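Local coordinates for carbohydrate binding module family 33 and 10 domain protein (PDB 6RW7), which is an AA10 lytic polysaccharide monooxygenase, a copper enzyme from a shipworm symbiont that probably binds cellulose and cleaves its chains oxidatively, at residues A[44-58]-A[68-80]. Numbering follows the deposited sequence.
Sequences HWYNFMSVVAHHEGR and CGFDGETWNPAPY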
ATOM      1  N   HIS A  44      -2.635  13.833 -11.148  1.00 10.52           N
ATOM      2  CA  HIS A  44      -3.171  12.978 -10.061  1.00 10.06           C
ATOM      3  C   HIS A  44      -2.044  12.290  -9.273  1.00 10.25           C
ATOM      4  O   HIS A  44      -2.237  11.987  -8.055  1.00  9.77           O
ATOM      5  CB  HIS A  44      -4.149  11.954 -10.627  1.00 10.76           C
ATOM      6  CG  HIS A  44      -5.404  12.572 -11.122  1.00 11.55           C
ATOM      7  ND1 HIS A  44      -6.353  11.853 -11.802  1.00 12.57           N
ATOM      8  CD2 HIS A  44      -5.873  13.831 -11.010  1.00 13.15           C
ATOM      9  CE1 HIS A  44      -7.373  12.650 -12.079  1.00 13.93           C
ATOM     10  NE2 HIS A  44      -7.112  13.859 -11.591  1.00 14.29           N
ATOM     11  N   TRP A  45      -0.916  11.994  -9.929  1.00  9.92           N
ATOM     12  CA  TRP A  45       0.203  11.242  -9.299  1.00  9.92           C
ATOM     13  C   TRP A  45       0.884  12.104  -8.235  1.00  9.96           C
ATOM     14  O   TRP A  45       1.590  11.570  -7.375  1.00 10.30           O
ATOM     15  CB  TRP A  45       1.198  10.754 -10.346  1.00  9.77           C
ATOM     16  CG  TRP A  45       0.611   9.866 -11.389  1.00  9.62           C
ATOM     17  CD1 TRP A  45       0.087  10.247 -12.586  1.00 10.31           C
ATOM     18  CD2 TRP A  45       0.536   8.427 -11.351  1.00  9.60           C
ATOM     19  NE1 TRP A  45      -0.366   9.155 -13.273  1.00  9.77           N
ATOM     20  CE2 TRP A  45      -0.084   8.024 -12.552  1.00  9.63           C
ATOM     21  CE3 TRP A  45       0.906   7.442 -10.431  1.00  9.61           C
ATOM     22  CZ2 TRP A  45      -0.311   6.692 -12.866  1.00  9.92           C
ATOM     23  CZ3 TRP A  45       0.712   6.118 -10.754  1.00  9.93           C
ATOM     24  CH2 TRP A  45       0.064   5.749 -11.935  1.00 10.46           C
ATOM     25  N   TYR A  46       0.663  13.413  -8.255  1.00 10.34           N
ATOM     26  CA  TYR A  46       1.183  14.312  -7.198  1.00 11.13           C
ATOM     27  C   TYR A  46       0.456  14.051  -5.876  1.00 10.05           C
ATOM     28  O   TYR A  46       0.980  14.424  -4.827  1.00 10.39           O
ATOM     29  CB  TYR A  46       1.141  15.772  -7.651  1.00 12.62           C
ATOM     30  CG  TYR A  46       2.211  16.056  -8.671  1.00 14.27           C
ATOM     31  CD1 TYR A  46       2.098  15.623  -9.987  1.00 16.25           C
ATOM     32  CD2 TYR A  46       3.401  16.646  -8.293  1.00 16.50           C
ATOM     33  CE1 TYR A  46       3.115  15.830 -10.913  1.00 18.50           C
ATOM     34  CE2 TYR A  46       4.411  16.887  -9.208  1.00 17.82           C
ATOM     35  CZ  TYR A  46       4.276  16.472 -10.521  1.00 19.48           C
ATOM     36  OH  TYR A  46       5.288  16.705 -11.423  1.00 21.54           O
ATOM     37  N   ASN A  47      -0.717  13.420  -5.912  1.00 10.00           N
ATOM     38  CA  ASN A  47      -1.495  13.055  -4.697  1.00  9.96           C
ATOM     39  C   ASN A  47      -1.194  11.616  -4.269  1.00  9.52           C
ATOM     40  O   ASN A  47      -2.077  10.936  -3.745  1.00 10.51           O
ATOM     41  CB  ASN A  47      -2.997  13.281  -4.920  1.00 11.10           C
ATOM     42  CG  ASN A  47      -3.505  14.486  -4.172  1.00 10.63           C
ATOM     43  OD1 ASN A  47      -4.315  15.259  -4.708  1.00 14.87           O
ATOM     44  ND2 ASN A  47      -3.042  14.654  -2.962  1.00  8.58           N
ATOM     45  N   PHE A  48       0.062  11.202  -4.408  1.00  9.09           N
ATOM     46  CA  PHE A  48       0.471   9.820  -4.095  1.00  9.44           C
ATOM     47  C   PHE A  48       0.305   9.546  -2.600  1.00  9.53           C
ATOM     48  O   PHE A  48       0.242   8.384  -2.177  1.00 10.40           O
ATOM     49  CB  PHE A  48       1.916   9.577  -4.507  1.00  9.04           C
ATOM     50  CG  PHE A  48       2.958  10.478  -3.913  1.00  8.96           C
ATOM     51  CD1 PHE A  48       3.580  10.154  -2.723  1.00  8.91           C
ATOM     52  CD2 PHE A  48       3.362  11.628  -4.563  1.00  8.83           C
ATOM     53  CE1 PHE A  48       4.595  10.949  -2.207  1.00  9.02           C
ATOM     54  CE2 PHE A  48       4.375  12.418  -4.049  1.00  8.90           C
ATOM     55  CZ  PHE A  48       4.979  12.088  -2.867  1.00  9.28           C
ATOM     56  N   MET A  49       0.225  10.587  -1.774  1.00  9.54           N
ATOM     57  CA  MET A  49       0.081  10.449  -0.301  1.00  9.76           C
ATOM     58  C   MET A  49      -1.394  10.433   0.119  1.00 10.57           C
ATOM     59  O   MET A  49      -1.671  10.463   1.328  1.00 11.14           O
ATOM     60  CB  MET A  49       0.818  11.575   0.423  1.00  9.82           C
ATOM     61  CG  MET A  49       0.228  12.946   0.281  1.00 10.21           C
ATOM     62  SD  MET A  49       0.309  13.719  -1.365  1.00 10.37           S
ATOM     63  CE  MET A  49       2.080  13.950  -1.542  1.00 10.01           C
ATOM     64  N   SER A  50      -2.315  10.419  -0.837  1.00 11.24           N
ATOM     65  CA  SER A  50      -3.737  10.732  -0.553  1.00 10.73           C
ATOM     66  C   SER A  50      -4.667   9.622  -1.021  1.00 10.78           C
ATOM     67  O   SER A  50      -5.757   9.955  -1.491  1.00  9.78           O
ATOM     68  CB  SER A  50      -4.099  12.045  -1.176  1.00 11.27           C
ATOM     69  OG  SER A  50      -3.160  13.041  -0.802  1.00 12.70           O
ATOM     70  N   VAL A  51      -4.266   8.357  -0.896  1.00 10.14           N
ATOM     71  CA  VAL A  51      -5.223   7.251  -1.159  1.00 10.00           C
ATOM     72  C   VAL A  51      -5.956   7.029   0.164  1.00  9.91           C
ATOM     73  O   VAL A  51      -5.358   6.445   1.083  1.00  9.63           O
ATOM     74  CB  VAL A  51      -4.557   5.970  -1.684  1.00  9.97           C
ATOM     75  CG1 VAL A  51      -5.644   5.003  -2.095  1.00 10.56           C
ATOM     76  CG2 VAL A  51      -3.625   6.238  -2.858  1.00  9.92           C
ATOM     77  N   VAL A  52      -7.176   7.558   0.283  1.00  9.22           N
ATOM     78  CA  VAL A  52      -7.787   7.847   1.608  1.00  9.83           C
ATOM     79  C   VAL A  52      -9.279   7.532   1.642  1.00 10.33           C
ATOM     80  O   VAL A  52      -9.981   7.705   0.620  1.00 11.13           O
ATOM     81  CB  VAL A  52      -7.513   9.307   2.035  1.00 10.31           C
ATOM     82  CG1 VAL A  52      -8.185  10.317   1.122  1.00 10.39           C
ATOM     83  CG2 VAL A  52      -7.863   9.563   3.494  1.00 10.29           C
ATOM     84  N   ALA A  53      -9.716   7.111   2.824  1.00 10.20           N
ATOM     85  CA  ALA A  53     -11.140   6.948   3.155  1.00 10.22           C
ATOM     86  C   ALA A  53     -11.338   7.292   4.623  1.00  9.92           C
ATOM     87  O   ALA A  53     -10.353   7.531   5.336  1.00 10.38           O
ATOM     88  CB  ALA A  53     -11.577   5.537   2.844  1.00 10.13           C
ATOM     89  N   HIS A  54     -12.588   7.262   5.082  1.00 10.46           N
ATOM     90  CA  HIS A  54     -12.925   7.496   6.493  1.00 10.38           C
ATOM     91  C   HIS A  54     -13.828   6.362   6.952  1.00 11.02           C
ATOM     92  O   HIS A  54     -15.029   6.562   7.034  1.00 11.96           O
ATOM     93  CB  HIS A  54     -13.569   8.871   6.681  1.00 10.15           C
ATOM     94  CG  HIS A  54     -12.624   9.971   6.378  1.00 10.69           C
ATOM     95  ND1 HIS A  54     -12.463  10.463   5.104  1.00 11.57           N
ATOM     96  CD2 HIS A  54     -11.770  10.646   7.172  1.00 11.60           C
ATOM     97  CE1 HIS A  54     -11.519  11.386   5.115  1.00 12.04           C
ATOM     98  NE2 HIS A  54     -11.109  11.540   6.384  1.00 13.27           N
ATOM     99  N   HIS A  55     -13.227   5.212   7.218  1.00 10.93           N
ATOM    100  CA  HIS A  55     -13.943   4.000   7.675  1.00 10.67           C
ATOM    101  C   HIS A  55     -12.915   2.988   8.155  1.00 10.80           C
ATOM    102  O   HIS A  55     -11.717   3.338   8.233  1.00 11.04           O
ATOM    103  CB  HIS A  55     -14.860   3.470   6.575  1.00 10.75           C
ATOM    104  CG  HIS A  55     -14.176   3.113   5.305  1.00 10.48           C
ATOM    105  ND1 HIS A  55     -13.021   2.314   5.245  1.00 10.62           N
ATOM    106  CD2 HIS A  55     -14.486   3.431   4.033  1.00 10.50           C
ATOM    107  CE1 HIS A  55     -12.692   2.165   3.983  1.00 10.32           C
ATOM    108  NE2 HIS A  55     -13.557   2.843   3.216  1.00 11.01           N
ATOM    109  N   GLU A  56     -13.376   1.809   8.530  1.00 11.45           N
ATOM    110  CA  GLU A  56     -12.569   0.789   9.245  1.00 11.89           C
ATOM    111  C   GLU A  56     -11.777  -0.115   8.280  1.00 11.58           C
ATOM    112  O   GLU A  56     -11.087  -1.028   8.753  1.00 11.51           O
ATOM    113  CB  GLU A  56     -13.513  -0.016  10.133  1.00 13.16           C
ATOM    114  CG  GLU A  56     -14.108   0.787  11.285  1.00 14.75           C
ATOM    115  CD  GLU A  56     -15.324   0.095  11.897  1.00 16.81           C
ATOM    116  OE1 GLU A  56     -16.382   0.056  11.235  1.00 20.15           O
ATOM    117  OE2 GLU A  56     -15.197  -0.426  13.024  1.00 23.23           O
ATOM    118  N   GLY A  57     -11.828   0.124   6.977  1.00 10.85           N
ATOM    119  CA  GLY A  57     -11.003  -0.603   6.004  1.00 11.22           C
ATOM    120  C   GLY A  57     -11.513  -2.002   5.724  1.00 11.28           C
ATOM    121  O   GLY A  57     -12.656  -2.351   6.101  1.00 11.50           O
ATOM    122  N   ARG A  58     -10.675  -2.789   5.071  1.00 10.97           N
ATOM    123  CA  ARG A  58     -11.046  -4.093   4.481  1.00 11.04           C
ATOM    124  C   ARG A  58     -11.502  -5.114   5.538  1.00 11.49           C
ATOM    125  O   ARG A  58     -12.249  -5.994   5.148  1.00 12.02           O
ATOM    126  CB  ARG A  58      -9.877  -4.630   3.654  1.00 11.10           C
ATOM    127  CG  ARG A  58     -10.140  -5.997   3.035  1.00 11.40           C
ATOM    128  CD  ARG A  58     -11.235  -5.989   2.005  1.00 11.76           C
ATOM    129  NE  ARG A  58     -11.500  -7.363   1.602  1.00 12.49           N
ATOM    130  CZ  ARG A  58     -12.500  -7.758   0.822  1.00 13.71           C
ATOM    131  NH1 ARG A  58     -13.371  -6.882   0.339  1.00 13.32           N
ATOM    132  NH2 ARG A  58     -12.659  -9.052   0.564  1.00 13.69           N
ATOM    133  N   CYS A  68      -6.404  -1.388  -4.561  1.00 10.24           N
ATOM    134  CA  CYS A  68      -5.341  -0.455  -4.103  1.00 10.84           C
ATOM    135  C   CYS A  68      -5.930   0.932  -3.816  1.00 10.52           C
ATOM    136  O   CYS A  68      -5.473   1.557  -2.855  1.00 11.48           O
ATOM    137  CB  CYS A  68      -4.199  -0.391  -5.097  1.00 11.43           C
ATOM    138  SG  CYS A  68      -3.420  -2.016  -5.279  1.00 12.25           S
ATOM    139  N   GLY A  69      -6.886   1.391  -4.628  1.00 10.43           N
ATOM    140  CA  GLY A  69      -7.509   2.715  -4.448  1.00 10.17           C
ATOM    141  C   GLY A  69      -8.601   2.682  -3.399  1.00 10.75           C
ATOM    142  O   GLY A  69      -9.047   3.749  -2.957  1.00 10.61           O
ATOM    143  N   PHE A  70      -9.096   1.479  -3.085  1.00 10.00           N
ATOM    144  CA  PHE A  70     -10.189   1.194  -2.116  1.00 10.46           C
ATOM    145  C   PHE A  70     -11.411   2.106  -2.346  1.00 10.55           C
ATOM    146  O   PHE A  70     -12.082   2.469  -1.358  1.00 11.17           O
ATOM    147  CB  PHE A  70      -9.662   1.271  -0.683  1.00 10.68           C
ATOM    148  CG  PHE A  70     -10.354   0.272   0.198  1.00 10.42           C
ATOM    149  CD1 PHE A  70     -10.033  -1.077   0.136  1.00 10.69           C
ATOM    150  CD2 PHE A  70     -11.381   0.666   1.035  1.00 10.52           C
ATOM    151  CE1 PHE A  70     -10.701  -2.002   0.915  1.00 11.01           C
ATOM    152  CE2 PHE A  70     -12.047  -0.267   1.812  1.00 10.18           C
ATOM    153  CZ  PHE A  70     -11.698  -1.595   1.763  1.00 11.03           C
ATOM    154  N   ASP A  71     -11.717   2.425  -3.595  1.00 11.46           N
ATOM    155  CA  ASP A  71     -12.882   3.274  -3.970  1.00 12.07           C
ATOM    156  C   ASP A  71     -12.836   4.579  -3.168  1.00 11.77           C
ATOM    157  O   ASP A  71     -13.933   5.121  -2.809  1.00 12.46           O
ATOM    158  CB  ASP A  71     -14.207   2.554  -3.721  1.00 12.40           C
ATOM    159  CG  ASP A  71     -14.420   1.306  -4.566  1.00 14.36           C
ATOM    160  OD1 ASP A  71     -13.476   0.888  -5.262  1.00 13.74           O
ATOM    161  OD2 ASP A  71     -15.573   0.763  -4.532  1.00 15.42           O
ATOM    162  N   GLY A  72     -11.620   5.089  -2.948  1.00 11.94           N
ATOM    163  CA  GLY A  72     -11.349   6.190  -2.009  1.00 11.34           C
ATOM    164  C   GLY A  72     -11.751   7.567  -2.541  1.00 11.39           C
ATOM    165  O   GLY A  72     -12.343   7.702  -3.644  1.00 12.05           O
ATOM    166  N   GLU A  73     -11.402   8.590  -1.774  1.00 10.72           N
ATOM    167  CA  GLU A  73     -12.051   9.912  -1.875  1.00 10.74           C
ATOM    168  C   GLU A  73     -11.343  10.829  -2.863  1.00 11.18           C
ATOM    169  O   GLU A  73     -12.019  11.706  -3.412  1.00 11.80           O
ATOM    170  CB  GLU A  73     -12.069  10.572  -0.503  1.00 11.24           C
ATOM    171  CG  GLU A  73     -12.890   9.786   0.492  1.00 12.45           C
ATOM    172  CD  GLU A  73     -13.144  10.449   1.829  1.00 14.18           C
ATOM    173  OE1 GLU A  73     -12.887  11.663   1.934  1.00 17.14           O
ATOM    174  OE2 GLU A  73     -13.593   9.767   2.762  1.00 13.58           O
ATOM    175  N   THR A  74     -10.032  10.736  -3.017  1.00 11.34           N
ATOM    176  CA  THR A  74      -9.311  11.723  -3.881  1.00 10.82           C
ATOM    177  C   THR A  74      -9.688  11.512  -5.351  1.00 11.60           C
ATOM    178  O   THR A  74      -9.939  12.514  -6.080  1.00 12.56           O
ATOM    179  CB  THR A  74      -7.796  11.645  -3.645  1.00 10.96           C
ATOM    180  OG1 THR A  74      -7.614  11.755  -2.229  1.00 11.06           O
ATOM    181  CG2 THR A  74      -7.020  12.685  -4.429  1.00 11.73           C
ATOM    182  N   TRP A  75      -9.667  10.257  -5.789  1.00 11.22           N
ATOM    183  CA  TRP A  75     -10.065   9.821  -7.141  1.00 11.47           C
ATOM    184  C   TRP A  75     -10.515   8.369  -7.048  1.00 12.47           C
ATOM    185  O   TRP A  75     -10.004   7.629  -6.202  1.00 12.19           O
ATOM    186  CB  TRP A  75      -8.959  10.010  -8.190  1.00 11.34           C
ATOM    187  CG  TRP A  75      -7.612  10.479  -7.733  1.00 11.19           C
ATOM    188  CD1 TRP A  75      -6.961  11.603  -8.153  1.00 10.82           C
ATOM    189  CD2 TRP A  75      -6.723   9.814  -6.828  1.00 10.40           C
ATOM    190  NE1 TRP A  75      -5.717  11.676  -7.594  1.00 11.01           N
ATOM    191  CE2 TRP A  75      -5.548  10.603  -6.759  1.00 10.71           C
ATOM    192  CE3 TRP A  75      -6.821   8.654  -6.050  1.00 10.89           C
ATOM    193  CZ2 TRP A  75      -4.474  10.237  -5.960  1.00 10.58           C
ATOM    194  CZ3 TRP A  75      -5.759   8.311  -5.244  1.00 10.83           C
ATOM    195  CH2 TRP A  75      -4.602   9.094  -5.200  1.00 10.94           C
ATOM    196  N   ASN A  76     -11.433   7.988  -7.925  1.00 12.87           N
ATOM    197  CA  ASN A  76     -11.906   6.589  -7.993  1.00 13.70           C
ATOM    198  C   ASN A  76     -12.230   6.317  -9.451  1.00 14.33           C
ATOM    199  O   ASN A  76     -13.143   6.952  -9.981  1.00 16.38           O
ATOM    200  CB  ASN A  76     -13.097   6.393  -7.066  1.00 13.74           C
ATOM    201  CG  ASN A  76     -13.569   4.964  -7.039  1.00 15.48           C
ATOM    202  OD1 ASN A  76     -12.767   4.069  -7.250  1.00 15.96           O
ATOM    203  ND2 ASN A  76     -14.842   4.758  -6.738  1.00 16.19           N
ATOM    204  N   PRO A  77     -11.485   5.469 -10.181  1.00 14.76           N
ATOM    205  CA  PRO A  77     -10.346   4.711  -9.660  1.00 13.82           C
ATOM    206  C   PRO A  77      -9.142   5.594  -9.325  1.00 12.57           C
ATOM    207  O   PRO A  77      -9.044   6.722  -9.803  1.00 12.36           O
ATOM    208  CB  PRO A  77     -10.001   3.731 -10.804  1.00 14.80           C
ATOM    209  CG  PRO A  77     -10.535   4.385 -12.045  1.00 16.93           C
ATOM    210  CD  PRO A  77     -11.749   5.173 -11.601  1.00 16.14           C
ATOM    211  N   ALA A  78      -8.237   5.071  -8.498  1.00 11.40           N
ATOM    212  CA  ALA A  78      -6.947   5.725  -8.193  1.00 11.16           C
ATOM    213  C   ALA A  78      -5.979   5.480  -9.349  1.00 10.42           C
ATOM    214  O   ALA A  78      -6.055   4.461 -10.054  1.00 10.17           O
ATOM    215  CB  ALA A  78      -6.362   5.194  -6.897  1.00 11.80           C
ATOM    216  N   PRO A  79      -4.945   6.323  -9.508  1.00 10.38           N
ATOM    217  CA  PRO A  79      -3.821   5.973 -10.379  1.00 10.74           C
ATOM    218  C   PRO A  79      -3.311   4.551 -10.087  1.00 10.73           C
ATOM    219  O   PRO A  79      -2.922   3.823 -10.968  1.00 11.02           O
ATOM    220  CB  PRO A  79      -2.787   7.046 -10.009  1.00 10.83           C
ATOM    221  CG  PRO A  79      -3.639   8.243  -9.642  1.00 11.05           C
ATOM    222  CD  PRO A  79      -4.813   7.661  -8.897  1.00 10.60           C
ATOM    223  N   TYR A  80      -3.340   4.180  -8.798  1.00 10.17           N
ATOM    224  CA  TYR A  80      -2.722   2.941  -8.257  1.00 10.28           C
ATOM    225  C   TYR A  80      -3.582   1.719  -8.547  1.00 10.93           C
ATOM    226  O   TYR A  80      -3.094   0.607  -8.296  1.00 11.58           O
ATOM    227  CB  TYR A  80      -2.375   3.168  -6.783  1.00  9.95           C
ATOM    228  CG  TYR A  80      -1.476   4.377  -6.671  1.00  9.60           C
ATOM    229  CD1 TYR A  80      -0.184   4.336  -7.177  1.00  9.89           C
ATOM    230  CD2 TYR A  80      -1.964   5.592  -6.223  1.00  9.63           C
ATOM    231  CE1 TYR A  80       0.622   5.458  -7.203  1.00  9.24           C
ATOM    232  CE2 TYR A  80      -1.174   6.724  -6.260  1.00  9.68           C
ATOM    233  CZ  TYR A  80       0.117   6.660  -6.747  1.00  9.76           C
ATOM    234  OH  TYR A  80       0.887   7.780  -6.781  1.00  9.66           O
TER
HETATM  235  O   HOH W   1      -5.075  14.607  -7.501  1.00 11.24           O
HETATM  236  O   HOH W   2      -8.243   8.485  -2.364  1.00 10.99           O
HETATM  237  O   HOH W   3     -14.818   7.422   3.090  1.00 13.08           O
HETATM  238  O   HOH W   4     -13.820   3.439   0.429  1.00 13.43           O
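Pro79 CB sits over the six-membered ring of Trp45, 3.5 Å from its centroid, in a CH-pi contact. Here a loop packs against strand 52-54, and the 3-10 segment and type I turn (Asn47 to Ser50) before it, in the immunoglobulin-like beta-sandwich of the AA10 domain. The edge of the same Trp45 ring points at the face of Tyr80, offset. Tyr80 OH bonds to Cys14 O in helix 10-17. Within its own segment the Trp75 indole lies between Thr74 CG2 and Pro79 CD, one over each face. Its edge meets Val51 CG2, and its CD1 lies over one face of His44. An alanine in place of Trp75 would probably open a gap between His44, Val51 and Pro79 and leave the water on Asn47 OD1 without its weak NE1 donor. With Val51 CG1 anti to the backbone N (chi1 -172°), CG2 is set against Trp75 CZ3 and Tyr80 CD2.

Polar bonds join the middle. Thr74 OG1 donates to Ser50 O in the carbonyl plane (2.7 Å). Glu73 N donates to Val52 O (2.9 Å). A water links Ser50 O, Val52 N and Thr74 N. Ser50 also touches His1, which with His107 binds the copper(I) ion, so the contact borders that site. At the far end His55 CE1 meets Phe70 CE2 rim to rim, neither ring over the other's face. His54 is held at both ring nitrogens, NE2 by Glu193 and ND1 by Glu73. The ND1 bond to Glu73 OE2 is 2.7 Å and nearly straight (169°), in the imidazole plane but 36° out of the carboxylate plane.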